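Local coordinates for protein possible prolidase (Bifidobacterium longum NCC2705, PDB 2P9B) that probably hydrolyses non-peptide carbon-nitrogen bonds as a member of the amidohydrolase family, although its substrate is not established and a prolidase role is only putative, at residues 292-304 / 356-368. Numbering follows the deposited sequence.
Sequences IPTLSAGLPLTLL and TWRELELLVAYAG
The buried carboxylate of Glu359 receives the first turn of helix 295-303 through three direct hydrogen bonds. Leu295 N donates to Glu359 OE2 at 2.9 Å and Ser296 N to Glu359 OE1 at 2.8 Å; each oxygen accepts on its syn lone pair, so the carboxylate grips two successive amides like a fork. Both bonds are somewhat bent, with an N-H...O angle of 144° at Leu295 N. Ser296 OG adds a third bond, reaching Glu359 OE1 at 2.7 Å nearly in line with its C-O bond, and a water joins Glu359 OE2 to Thr294 N. Glu359 gets there by a bend: CG lies anti to the backbone N, and chi2 of 65° then turns the carboxylate toward the neighbouring helix. Amides at a helix start would probably stabilise its negative charge. Replacing Glu359 by an alanine is likely to leave the amides of Leu295 and Ser296, and the Ser296 hydroxyl, without this acceptor and to open a gap beside Leu295 CB and CG.

Apolar packing continues from this polar end. Leu295 is a knob in the hole formed by Glu359, Leu362, Leu363 and Tyr366, with its CD1 4.0 Å from Tyr366 CB. Leu299 and Leu362 meet tip to tip, Leu299 CD1 to Leu362 CD2 at 3.8 Å. Leu299 CD1 also makes a CH-pi contact over one face of the Tyr366 ring, 3.9 Å from the centroid and displaced toward the rim.

The helix axes pass 9.7 Å apart at 76°; the backbones come nearest at Ser296 and Glu359, CA to CA 5.8 Å, and side chains extend the contact to Tyr366. Helix 295-303 follows strand 290-292, the last of four parallel strands. This strand-to-helix turn, where Thr294 and Ala297 border a possible, empty metal site that includes Asp345, fits the C-terminal end of an amidohydrolase TIM barrel.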
# COMPACT_ATOMS: atom_id res chain seq x y z
N ILE A 292 -8.29 -3.20 2.46
CA ILE A 292 -7.53 -2.30 1.58
C ILE A 292 -8.46 -2.10 0.38
O ILE A 292 -8.37 -2.81 -0.61
CB ILE A 292 -6.20 -2.94 1.08
CG1 ILE A 292 -5.41 -3.53 2.26
CG2 ILE A 292 -5.33 -1.88 0.40
CD1 ILE A 292 -4.92 -2.51 3.25
N PRO A 293 -9.37 -1.11 0.46
CA PRO A 293 -10.33 -0.83 -0.61
C PRO A 293 -9.80 -0.71 -2.03
O PRO A 293 -10.46 -1.12 -2.98
CB PRO A 293 -11.01 0.46 -0.15
CG PRO A 293 -10.92 0.38 1.34
CD PRO A 293 -9.51 -0.12 1.54
N THR A 294 -8.61 -0.13 -2.19
CA THR A 294 -8.01 0.07 -3.51
C THR A 294 -9.02 0.71 -4.47
O THR A 294 -9.21 0.25 -5.59
CB THR A 294 -7.50 -1.26 -4.12
OG1 THR A 294 -8.62 -2.07 -4.52
CG2 THR A 294 -6.69 -2.04 -3.10
N LEU A 295 -9.65 1.79 -4.01
CA LEU A 295 -10.64 2.48 -4.82
C LEU A 295 -10.05 2.97 -6.14
O LEU A 295 -10.74 3.02 -7.15
CB LEU A 295 -11.23 3.67 -4.05
CG LEU A 295 -11.96 3.28 -2.76
CD1 LEU A 295 -12.55 4.52 -2.11
CD2 LEU A 295 -13.06 2.27 -3.06
N SER A 296 -8.77 3.32 -6.12
CA SER A 296 -8.09 3.78 -7.33
C SER A 296 -8.14 2.77 -8.47
O SER A 296 -8.06 3.14 -9.64
CB SER A 296 -6.62 4.08 -7.02
OG SER A 296 -6.47 5.22 -6.21
N ALA A 297 -8.25 1.49 -8.13
CA ALA A 297 -8.28 0.46 -9.16
C ALA A 297 -9.65 0.21 -9.77
O ALA A 297 -9.75 -0.17 -10.94
CB ALA A 297 -7.71 -0.85 -8.60
N GLY A 298 -10.71 0.43 -9.01
CA GLY A 298 -12.03 0.17 -9.54
C GLY A 298 -12.75 1.34 -10.19
O GLY A 298 -13.38 1.18 -11.24
N LEU A 299 -12.64 2.52 -9.58
CA LEU A 299 -13.32 3.70 -10.09
C LEU A 299 -13.07 4.10 -11.54
O LEU A 299 -13.99 4.54 -12.23
CB LEU A 299 -13.06 4.89 -9.17
CG LEU A 299 -13.85 4.84 -7.86
CD1 LEU A 299 -13.38 5.94 -6.92
CD2 LEU A 299 -15.34 4.99 -8.17
N PRO A 300 -11.82 3.97 -12.03
CA PRO A 300 -11.56 4.34 -13.42
C PRO A 300 -12.46 3.61 -14.41
O PRO A 300 -12.92 4.19 -15.40
CB PRO A 300 -10.09 3.97 -13.60
CG PRO A 300 -9.52 4.22 -12.24
CD PRO A 300 -10.57 3.62 -11.33
N LEU A 301 -12.71 2.33 -14.14
CA LEU A 301 -13.54 1.51 -15.02
C LEU A 301 -14.99 1.96 -15.09
O LEU A 301 -15.68 1.67 -16.06
CB LEU A 301 -13.48 0.05 -14.58
CG LEU A 301 -12.09 -0.59 -14.64
CD1 LEU A 301 -12.16 -1.98 -14.03
CD2 LEU A 301 -11.60 -0.64 -16.08
N THR A 302 -15.46 2.66 -14.06
CA THR A 302 -16.84 3.12 -14.03
C THR A 302 -17.00 4.60 -14.34
O THR A 302 -18.09 5.05 -14.70
CB THR A 302 -17.50 2.85 -12.65
OG1 THR A 302 -16.85 3.63 -11.64
CG2 THR A 302 -17.40 1.37 -12.30
N LEU A 303 -15.92 5.37 -14.22
CA LEU A 303 -15.98 6.81 -14.48
C LEU A 303 -15.54 7.19 -15.89
O LEU A 303 -15.95 8.22 -16.41
CB LEU A 303 -15.13 7.57 -13.46
CG LEU A 303 -15.53 7.44 -11.99
CD1 LEU A 303 -14.49 8.14 -11.12
CD2 LEU A 303 -16.91 8.04 -11.76
N LEU A 304 -14.70 6.36 -16.49
CA LEU A 304 -14.21 6.63 -17.84
C LEU A 304 -15.08 5.91 -18.86
O LEU A 304 -15.63 4.84 -18.58
CB LEU A 304 -12.76 6.16 -17.98
CG LEU A 304 -11.72 6.84 -17.08
CD1 LEU A 304 -10.39 6.11 -17.17
CD2 LEU A 304 -11.56 8.30 -17.49
N THR A 356 -0.25 7.23 -5.66
CA THR A 356 -0.74 6.76 -4.37
C THR A 356 -1.60 7.82 -3.68
O THR A 356 -2.63 7.50 -3.08
CB THR A 356 0.44 6.37 -3.44
OG1 THR A 356 1.13 5.25 -4.00
CG2 THR A 356 -0.07 6.00 -2.05
N TRP A 357 -1.19 9.08 -3.79
CA TRP A 357 -1.91 10.19 -3.15
C TRP A 357 -3.40 10.22 -3.49
O TRP A 357 -4.23 10.61 -2.66
CB TRP A 357 -1.28 11.53 -3.54
CG TRP A 357 -1.59 11.94 -4.95
CD1 TRP A 357 -0.93 11.55 -6.08
CD2 TRP A 357 -2.70 12.72 -5.39
NE1 TRP A 357 -1.57 12.03 -7.20
CE2 TRP A 357 -2.66 12.75 -6.80
CE3 TRP A 357 -3.74 13.39 -4.73
CZ2 TRP A 357 -3.62 13.44 -7.56
CZ3 TRP A 357 -4.69 14.07 -5.48
CH2 TRP A 357 -4.62 14.08 -6.89
N ARG A 358 -3.75 9.83 -4.71
CA ARG A 358 -5.14 9.85 -5.15
C ARG A 358 -6.03 8.98 -4.27
O ARG A 358 -7.20 9.30 -4.06
CB ARG A 358 -5.23 9.37 -6.61
CG ARG A 358 -6.66 9.33 -7.15
CD ARG A 358 -7.18 10.73 -7.46
NE ARG A 358 -6.57 11.26 -8.68
CZ ARG A 358 -6.88 12.43 -9.22
NH1 ARG A 358 -7.80 13.21 -8.66
NH2 ARG A 358 -6.28 12.82 -10.34
N GLU A 359 -5.48 7.89 -3.75
CA GLU A 359 -6.27 6.98 -2.91
C GLU A 359 -6.79 7.68 -1.66
O GLU A 359 -7.89 7.39 -1.18
CB GLU A 359 -5.45 5.75 -2.51
CG GLU A 359 -6.24 4.64 -1.78
CD GLU A 359 -7.34 3.98 -2.63
OE1 GLU A 359 -7.36 4.17 -3.86
OE2 GLU A 359 -8.18 3.27 -2.04
N LEU A 360 -5.99 8.60 -1.11
CA LEU A 360 -6.42 9.31 0.09
C LEU A 360 -7.59 10.23 -0.25
O LEU A 360 -8.53 10.36 0.53
CB LEU A 360 -5.27 10.13 0.69
CG LEU A 360 -4.18 9.33 1.42
CD1 LEU A 360 -3.30 8.60 0.41
CD2 LEU A 360 -3.35 10.27 2.26
N GLU A 361 -7.53 10.87 -1.41
CA GLU A 361 -8.61 11.76 -1.81
C GLU A 361 -9.89 10.97 -2.03
O GLU A 361 -10.98 11.44 -1.73
CB GLU A 361 -8.25 12.53 -3.09
CG GLU A 361 -7.37 13.74 -2.81
CD GLU A 361 -7.61 14.89 -3.78
OE1 GLU A 361 -7.14 16.01 -3.49
OE2 GLU A 361 -8.24 14.68 -4.84
N LEU A 362 -9.74 9.75 -2.55
CA LEU A 362 -10.88 8.89 -2.80
C LEU A 362 -11.51 8.36 -1.50
O LEU A 362 -12.72 8.21 -1.43
CB LEU A 362 -10.48 7.71 -3.70
CG LEU A 362 -10.04 8.09 -5.12
CD1 LEU A 362 -9.62 6.85 -5.88
CD2 LEU A 362 -11.18 8.80 -5.86
N LEU A 363 -10.69 8.09 -0.49
CA LEU A 363 -11.23 7.61 0.78
C LEU A 363 -12.05 8.73 1.43
O LEU A 363 -13.04 8.48 2.12
CB LEU A 363 -10.11 7.16 1.72
CG LEU A 363 -9.42 5.85 1.33
CD1 LEU A 363 -8.22 5.61 2.23
CD2 LEU A 363 -10.40 4.68 1.43
N VAL A 364 -11.64 9.96 1.21
CA VAL A 364 -12.37 11.09 1.76
C VAL A 364 -13.67 11.30 0.99
O VAL A 364 -14.73 11.49 1.58
CB VAL A 364 -11.54 12.40 1.69
CG1 VAL A 364 -12.40 13.58 2.13
CG2 VAL A 364 -10.32 12.28 2.59
N ALA A 365 -13.59 11.25 -0.34
CA ALA A 365 -14.77 11.47 -1.17
C ALA A 365 -15.79 10.34 -1.19
O ALA A 365 -16.99 10.59 -1.34
CB ALA A 365 -14.34 11.81 -2.59
N TYR A 366 -15.33 9.10 -1.03
CA TYR A 366 -16.22 7.94 -1.09
C TYR A 366 -16.44 7.15 0.19
O TYR A 366 -17.50 6.54 0.36
CB TYR A 366 -15.73 6.97 -2.17
CG TYR A 366 -15.88 7.49 -3.58
CD1 TYR A 366 -17.05 7.26 -4.31
CD2 TYR A 366 -14.86 8.22 -4.19
CE1 TYR A 366 -17.20 7.76 -5.61
CE2 TYR A 366 -15.00 8.73 -5.48
CZ TYR A 366 -16.17 8.49 -6.18
OH TYR A 366 -16.32 8.99 -7.46
N ALA A 367 -15.47 7.14 1.10
CA ALA A 367 -15.60 6.34 2.32
C ALA A 367 -15.82 7.10 3.62
O ALA A 367 -15.69 6.53 4.70
CB ALA A 367 -14.40 5.42 2.46
N GLY A 368 -16.14 8.38 3.51
CA GLY A 368 -16.39 9.17 4.70
C GLY A 368 -15.18 9.50 5.56
O GLY A 368 -15.33 9.85 6.73
O HOH W 1 -6.97 1.57 -0.26